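Local structure of acetoacetate decarboxylase (Sphingomonas wittichii, 5UPB) at residues V16-G24 against F61-P69; E198-V209 against Y245-E256. The protein is an acetoacetate decarboxylase-like enzyme, probably a lyase, whose substrate and exact reaction are left open here. All blocks are in the same frame, centred on the assembly; numbering follows the deposited sequence.

Interaction 1. Residues V16-G24 against F61-P69; sequences VDDALYGWG and FQSTSEDQP
S65 lies under one face of the Y21 ring, its CB 3.3 Å from Y21 CZ, and S63 CB makes a CH-pi contact over the W23 indole, 3.7 Å from the centroid of the five-membered ring. Both are non-hydrogen-bonded pairs of an antiparallel ladder, and they illustrate how a small residue on one strand can seat a broad ring from the next. With CG anti to the carbonyl carbon (chi1 -81°), the Y21 ring leans across S65, and its hydroxyl reaches back to the syn lone pair of D17 OD1 at 2.7 Å. A leucine here would probably leave D17 OD1 without its phenol partner and open a gap over S65. Alternating with these pairs, G22 with T64 and G24 with Q62 exchange two backbone bonds each, among them G22 N to T64 O at 2.9 Å. On the face of Q62 and T64, the Q62 amide gives an almost straight bond (167°) to T64 OG1, while Q62 OE1 is held by H132 and N135 of the second subunit. The far end is looser: L20 and E66 run side by side at the surface, E66 is poorly ordered, and their firm link is E66 N to L20 O at 2.9 Å. There D17 OD2 and D67 OD1 stand 4.2 Å apart, a like-charge pair that the donation from S65 OG to D67 OD1 may ease. Around this ladder, strand 80-92 flanks strand 61-65, strand 235-249 flanks strand 21-24, and helix 108-116 packs on W23 and S63 through R113.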
loop_
_atom_site.group_PDB
_atom_site.type_symbol
_atom_site.label_atom_id
_atom_site.label_comp_id
_atom_site.label_asym_id
_atom_site.label_seq_id
_atom_site.Cartn_x
_atom_site.Cartn_y
_atom_site.Cartn_z
ATOM N N VAL A 16 -9.141 2.577 18.992
ATOM C CA VAL A 16 -8.621 1.845 20.133
ATOM C C VAL A 16 -9.672 1.920 21.230
ATOM O O VAL A 16 -10.360 2.938 21.365
ATOM C CB VAL A 16 -7.271 2.450 20.600
ATOM C CG1 VAL A 16 -6.772 1.726 21.819
ATOM C CG2 VAL A 16 -6.232 2.390 19.473
ATOM N N ASP A 17 -9.808 0.844 22.000
ATOM C CA ASP A 17 -10.623 0.820 23.216
ATOM C C ASP A 17 -9.709 0.539 24.404
ATOM O O ASP A 17 -8.533 0.210 24.238
ATOM C CB ASP A 17 -11.741 -0.231 23.112
ATOM C CG ASP A 17 -11.264 -1.524 22.478
ATOM O OD1 ASP A 17 -10.037 -1.677 22.351
ATOM O OD2 ASP A 17 -12.093 -2.369 22.078
ATOM N N ASP A 18 -10.218 0.704 25.624
ATOM C CA ASP A 18 -9.398 0.403 26.797
ATOM C C ASP A 18 -9.628 -1.015 27.316
ATOM O O ASP A 18 -9.406 -1.297 28.501
ATOM C CB ASP A 18 -9.628 1.438 27.904
ATOM C CG ASP A 18 -11.077 1.615 28.252
ATOM O OD1 ASP A 18 -11.931 1.358 27.379
ATOM O OD2 ASP A 18 -11.354 2.024 29.400
ATOM N N ALA A 19 -10.083 -1.902 26.453
ATOM C CA ALA A 19 -10.146 -3.309 26.789
ATOM C C ALA A 19 -8.741 -3.898 26.867
ATOM O O ALA A 19 -7.768 -3.347 26.355
ATOM C CB ALA A 19 -10.978 -4.060 25.750
ATOM N N LEU A 20 -8.637 -5.018 27.564
ATOM C CA LEU A 20 -7.397 -5.770 27.560
ATOM C C LEU A 20 -7.231 -6.495 26.217
ATOM O O LEU A 20 -8.170 -7.069 25.679
ATOM C CB LEU A 20 -7.394 -6.769 28.716
ATOM C CG LEU A 20 -7.303 -6.152 30.132
ATOM C CD1 LEU A 20 -7.427 -7.236 31.194
ATOM C CD2 LEU A 20 -6.037 -5.328 30.382
ATOM N N TYR A 21 -6.028 -6.506 25.690
ATOM C CA TYR A 21 -5.739 -7.252 24.466
ATOM C C TYR A 21 -4.776 -8.405 24.707
ATOM O O TYR A 21 -3.999 -8.406 25.670
ATOM C CB TYR A 21 -5.166 -6.349 23.410
ATOM C CG TYR A 21 -6.282 -5.588 22.710
ATOM C CD1 TYR A 21 -6.943 -4.520 23.312
ATOM C CD2 TYR A 21 -6.662 -5.951 21.421
ATOM C CE1 TYR A 21 -7.970 -3.852 22.639
ATOM C CE2 TYR A 21 -7.666 -5.290 20.749
ATOM C CZ TYR A 21 -8.309 -4.249 21.350
ATOM O OH TYR A 21 -9.307 -3.649 20.632
ATOM N N GLY A 22 -4.886 -9.412 23.840
ATOM C CA GLY A 22 -3.888 -10.452 23.740
ATOM C C GLY A 22 -3.295 -10.454 22.351
ATOM O O GLY A 22 -3.981 -10.185 21.365
ATOM N N TRP A 23 -2.026 -10.822 22.285
ATOM C CA TRP A 23 -1.242 -10.909 21.067
ATOM C C TRP A 23 -0.625 -12.282 20.895
ATOM O O TRP A 23 -0.121 -12.874 21.859
ATOM C CB TRP A 23 -0.079 -9.910 21.097
ATOM C CG TRP A 23 -0.430 -8.444 20.911
ATOM C CD1 TRP A 23 -0.217 -7.707 19.782
ATOM C CD2 TRP A 23 -0.966 -7.545 21.893
ATOM N NE1 TRP A 23 -0.605 -6.383 19.999
ATOM C CE2 TRP A 23 -1.064 -6.267 21.290
ATOM C CE3 TRP A 23 -1.364 -7.693 23.237
ATOM C CZ2 TRP A 23 -1.560 -5.150 21.979
ATOM C CZ3 TRP A 23 -1.840 -6.593 23.931
ATOM C CH2 TRP A 23 -1.946 -5.326 23.290
ATOM N N GLY A 24 -0.577 -12.753 19.652
ATOM C CA GLY A 24 0.402 -13.744 19.251
ATOM C C GLY A 24 1.249 -13.202 18.122
ATOM O O GLY A 24 0.792 -12.383 17.320
ATOM N N PHE A 61 2.362 -9.716 13.894
ATOM C CA PHE A 61 1.553 -9.701 15.100
ATOM C C PHE A 61 0.089 -9.932 14.777
ATOM O O PHE A 61 -0.422 -9.525 13.730
ATOM C CB PHE A 61 1.690 -8.362 15.862
ATOM C CG PHE A 61 3.032 -8.112 16.426
ATOM C CD1 PHE A 61 4.067 -7.688 15.613
ATOM C CD2 PHE A 61 3.285 -8.340 17.769
ATOM C CE1 PHE A 61 5.367 -7.488 16.154
ATOM C CE2 PHE A 61 4.552 -8.151 18.291
ATOM C CZ PHE A 61 5.588 -7.728 17.474
ATOM N N GLN A 62 -0.587 -10.548 15.728
ATOM C CA GLN A 62 -2.027 -10.783 15.656
ATOM C C GLN A 62 -2.625 -10.449 17.020
ATOM O O GLN A 62 -2.324 -11.121 18.026
ATOM C CB GLN A 62 -2.292 -12.228 15.244
ATOM C CG GLN A 62 -3.744 -12.526 14.890
ATOM C CD GLN A 62 -4.582 -12.773 16.119
ATOM O OE1 GLN A 62 -4.424 -13.771 16.819
ATOM N NE2 GLN A 62 -5.451 -11.850 16.415
ATOM N N SER A 63 -3.456 -9.406 17.083
ATOM C CA SER A 63 -4.009 -8.937 18.349
ATOM C C SER A 63 -5.527 -9.112 18.372
ATOM O O SER A 63 -6.194 -9.122 17.328
ATOM C CB SER A 63 -3.645 -7.475 18.606
ATOM O OG SER A 63 -4.245 -6.663 17.616
ATOM N N THR A 64 -6.049 -9.322 19.581
ATOM C CA THR A 64 -7.462 -9.589 19.826
ATOM C C THR A 64 -7.914 -8.936 21.123
ATOM O O THR A 64 -7.294 -9.130 22.176
ATOM C CB THR A 64 -7.723 -11.084 19.913
ATOM O OG1 THR A 64 -7.247 -11.703 18.724
ATOM C CG2 THR A 64 -9.190 -11.371 20.075
ATOM N N SER A 65 -9.059 -8.262 21.061
ATOM C CA SER A 65 -9.669 -7.652 22.233
ATOM C C SER A 65 -10.419 -8.706 23.027
ATOM O O SER A 65 -11.166 -9.515 22.465
ATOM C CB SER A 65 -10.645 -6.548 21.814
ATOM O OG SER A 65 -11.364 -6.033 22.915
ATOM N N GLU A 66 -10.216 -8.686 24.351
ATOM C CA GLU A 66 -10.824 -9.680 25.226
ATOM C C GLU A 66 -12.346 -9.601 25.205
ATOM O O GLU A 66 -13.027 -10.604 25.467
ATOM C CB GLU A 66 -10.288 -9.487 26.646
ATOM C CG GLU A 66 -10.626 -10.619 27.593
ATOM C CD GLU A 66 -9.449 -11.045 28.457
ATOM O OE1 GLU A 66 -8.506 -10.248 28.647
ATOM O OE2 GLU A 66 -9.470 -12.196 28.939
ATOM N N ASP A 67 -12.899 -8.420 24.921
ATOM C CA ASP A 67 -14.345 -8.233 24.805
ATOM C C ASP A 67 -14.810 -7.979 23.367
ATOM O O ASP A 67 -15.913 -7.468 23.162
ATOM C CB ASP A 67 -14.807 -7.097 25.723
ATOM C CG ASP A 67 -14.412 -5.723 25.215
ATOM O OD1 ASP A 67 -13.673 -5.629 24.212
ATOM O OD2 ASP A 67 -14.850 -4.728 25.830
ATOM N N GLN A 68 -13.997 -8.306 22.369
ATOM C CA GLN A 68 -14.465 -8.465 20.992
ATOM C C GLN A 68 -13.641 -9.605 20.418
ATOM O O GLN A 68 -12.923 -9.462 19.413
ATOM C CB GLN A 68 -14.332 -7.181 20.175
ATOM C CG GLN A 68 -15.609 -6.378 20.075
ATOM C CD GLN A 68 -15.558 -5.372 18.943
ATOM O OE1 GLN A 68 -14.946 -4.310 19.066
ATOM N NE2 GLN A 68 -16.186 -5.712 17.821
ATOM N N PRO A 69 -13.695 -10.758 21.069
ATOM C CA PRO A 69 -12.764 -11.825 20.715
ATOM C C PRO A 69 -13.011 -12.396 19.343
ATOM O O PRO A 69 -12.113 -13.051 18.799
ATOM C CB PRO A 69 -12.993 -12.869 21.827
ATOM C CG PRO A 69 -14.432 -12.641 22.247
ATOM C CD PRO A 69 -14.664 -11.173 22.114
#

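Interaction 2. Residues E198-V209 against Y245-E256; sequences ELVEVNRSDLRV and YGFRIGGATRLE
The Y245 ring takes L207 CD1 and R208 O at its edge, both in its plane, with L207 CD1 3.4 Å from Y245 CE1, while F247 CD1 lies over one face. The R254 guanidinium turns its edge to the E198 carboxylate and has E256 C over one face; that of R248 meets D206 OD2 at its edge. These groups decorate two antiparallel ladders, 206-209 with 245-249 and 198-202 with 253-256, the second broken by a classic beta bulge. Y245 has CG anti to the backbone N (chi1 178°), which carries its hydroxyl along the strand to R204 CD, 3.2 Å away; the planes of the R204 guanidinium and the Y245 ring stand 78° apart, though R204 is poorly ordered. The two salt bridges differ in setting. R254 NH1 approaches E198 OE1 on its anti side at 2.8 Å, and the same oxygen is bonded by T194 of the third subunit while E198 OE2 pairs with R184, so this buried carboxylate is gripped from several directions. R248 NH1 reaches D206 OD2 at 2.9 Å through a weak, bent bond, close to P136 of the second subunit. Between the ladders, V202 CG2 and I249 CG2 press together at 3.2 Å, closer than carbons normally pack, the two side chains crossing at about a right angle; V200 CB continues the apolar contact against A252 CB at 3.7 Å. At the bulge, L255 and E256 both face L199: L199 O accepts L255 N at 2.8 Å and, weakly, E256 N at 3.5 Å, whereas L199 N gives its hydrogen to E256 O.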
loop_
_atom_site.group_PDB
_atom_site.type_symbol
_atom_site.label_atom_id
_atom_site.label_comp_id
_atom_site.label_asym_id
_atom_site.label_seq_id
_atom_site.Cartn_x
_atom_site.Cartn_y
_atom_site.Cartn_z
ATOM N N GLU A 198 5.123 12.172 29.939
ATOM C CA GLU A 198 5.330 11.350 31.129
ATOM C C GLU A 198 5.927 9.991 30.775
ATOM O O GLU A 198 5.623 9.384 29.738
ATOM C CB GLU A 198 4.019 11.143 31.919
ATOM C CG GLU A 198 2.874 10.561 31.071
ATOM C CD GLU A 198 1.504 10.765 31.671
ATOM O OE1 GLU A 198 1.341 11.583 32.604
ATOM O OE2 GLU A 198 0.549 10.147 31.170
ATOM N N LEU A 199 6.811 9.544 31.650
ATOM C CA LEU A 199 7.399 8.217 31.561
ATOM C C LEU A 199 6.397 7.211 32.083
ATOM O O LEU A 199 5.780 7.421 33.132
ATOM C CB LEU A 199 8.707 8.199 32.367
ATOM C CG LEU A 199 9.699 7.049 32.277
ATOM C CD1 LEU A 199 10.349 7.060 30.918
ATOM C CD2 LEU A 199 10.770 7.242 33.370
ATOM N N VAL A 200 6.255 6.098 31.352
ATOM C CA VAL A 200 5.315 5.053 31.706
ATOM C C VAL A 200 6.043 3.714 31.670
ATOM O O VAL A 200 7.107 3.578 31.075
ATOM C CB VAL A 200 4.097 5.028 30.751
ATOM C CG1 VAL A 200 3.339 6.336 30.799
ATOM C CG2 VAL A 200 4.558 4.784 29.311
ATOM N N GLU A 201 5.434 2.713 32.290
ATOM C CA GLU A 201 5.985 1.351 32.359
ATOM C C GLU A 201 4.906 0.354 31.973
ATOM O O GLU A 201 3.765 0.497 32.418
ATOM C CB GLU A 201 6.477 1.028 33.765
ATOM C CG GLU A 201 7.171 -0.294 33.885
ATOM C CD GLU A 201 7.523 -0.610 35.315
ATOM O OE1 GLU A 201 7.187 0.181 36.210
ATOM O OE2 GLU A 201 8.065 -1.690 35.557
ATOM N N VAL A 202 5.189 -0.523 31.001
ATOM C CA VAL A 202 4.260 -1.590 30.652
ATOM C C VAL A 202 4.822 -2.910 31.183
ATOM O O VAL A 202 5.999 -3.224 30.956
ATOM C CB VAL A 202 3.966 -1.639 29.149
ATOM C CG1 VAL A 202 5.204 -1.732 28.410
ATOM C CG2 VAL A 202 3.106 -2.816 28.829
ATOM N N ASN A 203 4.001 -3.690 31.862
ATOM C CA ASN A 203 4.391 -5.048 32.235
ATOM C C ASN A 203 3.414 -6.045 31.640
ATOM O O ASN A 203 2.213 -5.779 31.548
ATOM C CB ASN A 203 4.460 -5.249 33.747
ATOM C CG ASN A 203 5.639 -4.545 34.351
ATOM O OD1 ASN A 203 6.778 -5.031 34.267
ATOM N ND2 ASN A 203 5.390 -3.360 34.918
ATOM N N ARG A 204 3.951 -7.170 31.192
ATOM C CA ARG A 204 3.113 -8.211 30.629
ATOM C C ARG A 204 2.425 -8.933 31.775
ATOM O O ARG A 204 3.082 -9.401 32.709
ATOM C CB ARG A 204 4.009 -9.135 29.823
ATOM C CG ARG A 204 4.603 -8.363 28.627
ATOM C CD ARG A 204 5.462 -9.169 27.682
ATOM N NE ARG A 204 6.786 -9.421 28.236
ATOM C CZ ARG A 204 7.825 -8.621 28.039
ATOM N NH1 ARG A 204 7.698 -7.528 27.300
ATOM N NH2 ARG A 204 8.995 -8.913 28.578
ATOM N N SER A 205 1.127 -9.136 31.642
ATOM C CA SER A 205 0.350 -9.881 32.609
ATOM C C SER A 205 0.207 -11.326 32.179
ATOM O O SER A 205 -0.210 -12.180 32.969
ATOM C CB SER A 205 -1.034 -9.223 32.767
ATOM O OG SER A 205 -1.805 -9.404 31.576
ATOM N N ASP A 206 0.608 -11.612 30.951
ATOM C CA ASP A 206 0.705 -12.956 30.438
ATOM C C ASP A 206 1.831 -12.865 29.429
ATOM O O ASP A 206 1.944 -11.869 28.698
ATOM C CB ASP A 206 -0.670 -13.370 29.874
ATOM C CG ASP A 206 -0.849 -14.881 29.751
ATOM O OD1 ASP A 206 0.060 -15.568 29.261
ATOM O OD2 ASP A 206 -1.933 -15.365 30.140
ATOM N N LEU A 207 2.693 -13.855 29.433
ATOM C CA LEU A 207 3.877 -13.869 28.580
ATOM C C LEU A 207 4.214 -15.300 28.210
ATOM O O LEU A 207 4.263 -16.160 29.098
ATOM C CB LEU A 207 5.065 -13.245 29.327
ATOM C CG LEU A 207 6.461 -13.469 28.759
ATOM C CD1 LEU A 207 6.562 -12.979 27.353
ATOM C CD2 LEU A 207 7.471 -12.764 29.650
ATOM N N ARG A 208 4.399 -15.552 26.916
ATOM C CA ARG A 208 4.875 -16.840 26.443
ATOM C C ARG A 208 5.902 -16.674 25.329
ATOM O O ARG A 208 5.702 -15.871 24.421
ATOM C CB ARG A 208 3.727 -17.732 25.950
ATOM C CG ARG A 208 4.211 -19.076 25.455
ATOM C CD ARG A 208 3.108 -19.965 24.953
ATOM N NE ARG A 208 3.686 -21.167 24.362
ATOM C CZ ARG A 208 3.043 -21.994 23.561
ATOM N NH1 ARG A 208 1.777 -21.754 23.254
ATOM N NH2 ARG A 208 3.680 -23.048 23.051
ATOM N N VAL A 209 6.997 -17.399 25.403
ATOM C CA VAL A 209 7.971 -17.485 24.318
ATOM C C VAL A 209 8.217 -18.962 24.064
ATOM O O VAL A 209 8.308 -19.764 25.007
ATOM C CB VAL A 209 9.278 -16.726 24.608
ATOM C CG1 VAL A 209 8.999 -15.225 24.676
ATOM C CG2 VAL A 209 9.924 -17.223 25.929
ATOM N N TYR A 245 5.842 -15.730 20.186
ATOM C CA TYR A 245 5.612 -14.931 21.360
ATOM C C TYR A 245 4.141 -14.635 21.529
ATOM O O TYR A 245 3.452 -14.262 20.577
ATOM C CB TYR A 245 6.382 -13.626 21.059
ATOM C CG TYR A 245 6.359 -12.492 22.023
ATOM C CD1 TYR A 245 6.249 -12.690 23.361
ATOM C CD2 TYR A 245 6.390 -11.181 21.547
ATOM C CE1 TYR A 245 6.235 -11.639 24.229
ATOM C CE2 TYR A 245 6.364 -10.112 22.401
ATOM C CZ TYR A 245 6.284 -10.337 23.744
ATOM O OH TYR A 245 6.233 -9.267 24.621
ATOM N N GLY A 246 3.707 -14.680 22.777
ATOM C CA GLY A 246 2.347 -14.313 23.117
ATOM C C GLY A 246 2.381 -13.469 24.367
ATOM O O GLY A 246 3.199 -13.701 25.269
ATOM N N PHE A 247 1.440 -12.522 24.455
ATOM C CA PHE A 247 1.413 -11.683 25.643
ATOM C C PHE A 247 0.055 -11.008 25.768
ATOM O O PHE A 247 -0.734 -10.948 24.815
ATOM C CB PHE A 247 2.538 -10.635 25.597
ATOM C CG PHE A 247 2.508 -9.717 24.371
ATOM C CD1 PHE A 247 3.136 -10.066 23.181
ATOM C CD2 PHE A 247 1.860 -8.519 24.444
ATOM C CE1 PHE A 247 3.095 -9.214 22.076
ATOM C CE2 PHE A 247 1.825 -7.644 23.312
ATOM C CZ PHE A 247 2.445 -8.027 22.153
ATOM N N ARG A 248 -0.208 -10.517 26.979
ATOM C CA ARG A 248 -1.346 -9.683 27.290
ATOM C C ARG A 248 -0.746 -8.471 27.950
ATOM O O ARG A 248 0.069 -8.609 28.867
ATOM C CB ARG A 248 -2.372 -10.314 28.250
ATOM C CG ARG A 248 -3.366 -11.351 27.707
ATOM C CD ARG A 248 -4.281 -11.829 28.887
ATOM N NE ARG A 248 -5.459 -12.641 28.536
ATOM C CZ ARG A 248 -5.584 -13.968 28.673
ATOM N NH1 ARG A 248 -4.606 -14.733 29.175
ATOM N NH2 ARG A 248 -6.726 -14.538 28.305
ATOM N N ILE A 249 -1.259 -7.314 27.575
ATOM C CA ILE A 249 -0.871 -6.023 28.122
ATOM C C ILE A 249 -2.126 -5.194 28.270
ATOM O O ILE A 249 -3.035 -5.294 27.443
ATOM C CB ILE A 249 0.164 -5.325 27.226
ATOM C CG1 ILE A 249 1.503 -6.063 27.289
ATOM C CG2 ILE A 249 0.320 -3.901 27.622
ATOM C CD1 ILE A 249 2.556 -5.528 26.321
ATOM N N GLY A 250 -2.179 -4.384 29.314
ATOM C CA GLY A 250 -3.211 -3.373 29.423
ATOM C C GLY A 250 -2.616 -1.990 29.168
ATOM O O GLY A 250 -1.708 -1.847 28.346
ATOM N N GLY A 251 -3.100 -0.955 29.843
ATOM C CA GLY A 251 -2.446 0.334 29.755
ATOM C C GLY A 251 -1.163 0.399 30.565
ATOM O O GLY A 251 -1.006 -0.231 31.611
ATOM N N ALA A 252 -0.228 1.182 30.052
ATOM C CA ALA A 252 1.024 1.440 30.750
ATOM C C ALA A 252 0.794 2.336 31.971
ATOM O O ALA A 252 0.039 3.311 31.919
ATOM C CB ALA A 252 2.025 2.091 29.797
ATOM N N THR A 253 1.462 1.993 33.079
ATOM C CA THR A 253 1.366 2.768 34.312
ATOM C C THR A 253 2.293 3.968 34.252
ATOM O O THR A 253 3.467 3.867 33.868
ATOM C CB THR A 253 1.735 1.907 35.532
ATOM O OG1 THR A 253 0.863 0.779 35.598
ATOM C CG2 THR A 253 1.589 2.699 36.842
ATOM N N ARG A 254 1.785 5.095 34.699
ATOM C CA ARG A 254 2.601 6.294 34.759
ATOM C C ARG A 254 3.609 6.185 35.899
ATOM O O ARG A 254 3.247 5.857 37.030
ATOM C CB ARG A 254 1.710 7.521 34.962
ATOM C CG ARG A 254 2.471 8.797 35.263
ATOM C CD ARG A 254 1.498 9.932 35.565
ATOM N NE ARG A 254 2.100 10.872 36.504
ATOM C CZ ARG A 254 2.729 11.981 36.149
ATOM N NH1 ARG A 254 2.822 12.316 34.863
ATOM N NH2 ARG A 254 3.263 12.759 37.091
ATOM N N LEU A 255 4.869 6.510 35.607
ATOM C CA LEU A 255 5.943 6.565 36.591
ATOM C C LEU A 255 6.194 7.974 37.109
ATOM O O LEU A 255 6.277 8.174 38.317
ATOM C CB LEU A 255 7.243 6.028 35.989
ATOM C CG LEU A 255 7.256 4.562 35.579
ATOM C CD1 LEU A 255 8.524 4.268 34.767
ATOM C CD2 LEU A 255 7.185 3.687 36.821
ATOM N N GLU A 256 6.342 8.952 36.220
ATOM C CA GLU A 256 6.650 10.313 36.628
ATOM C C GLU A 256 6.506 11.220 35.413
ATOM O O GLU A 256 6.562 10.753 34.274
ATOM C CB GLU A 256 8.068 10.396 37.213
ATOM C CG GLU A 256 9.170 10.045 36.225
ATOM C CD GLU A 256 10.322 9.289 36.860
ATOM O OE1 GLU A 256 10.118 8.651 37.918
ATOM O OE2 GLU A 256 11.433 9.320 36.288
#

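In the fold
From the N terminus the chain enters strand 21-34, passes helix 36-42 and returns along strand 53-65, where interaction 1 closes the first loop. Interaction 2 opens much later, so the two follow in series and neither nest nor cross. Within interaction 2, however, the pairing of 206-209 with 245-249 sits inside the wider loop closed by 198-202 with 253-256. The contacts meet in space because strand 235-249 lies beside strand 21-34: W23 N probably bonds to F247 O at 2.8 Å, and L20 packs on G250. Strands from the two ends of the chain thereby become neighbours, and both contacts also reach the third subunit.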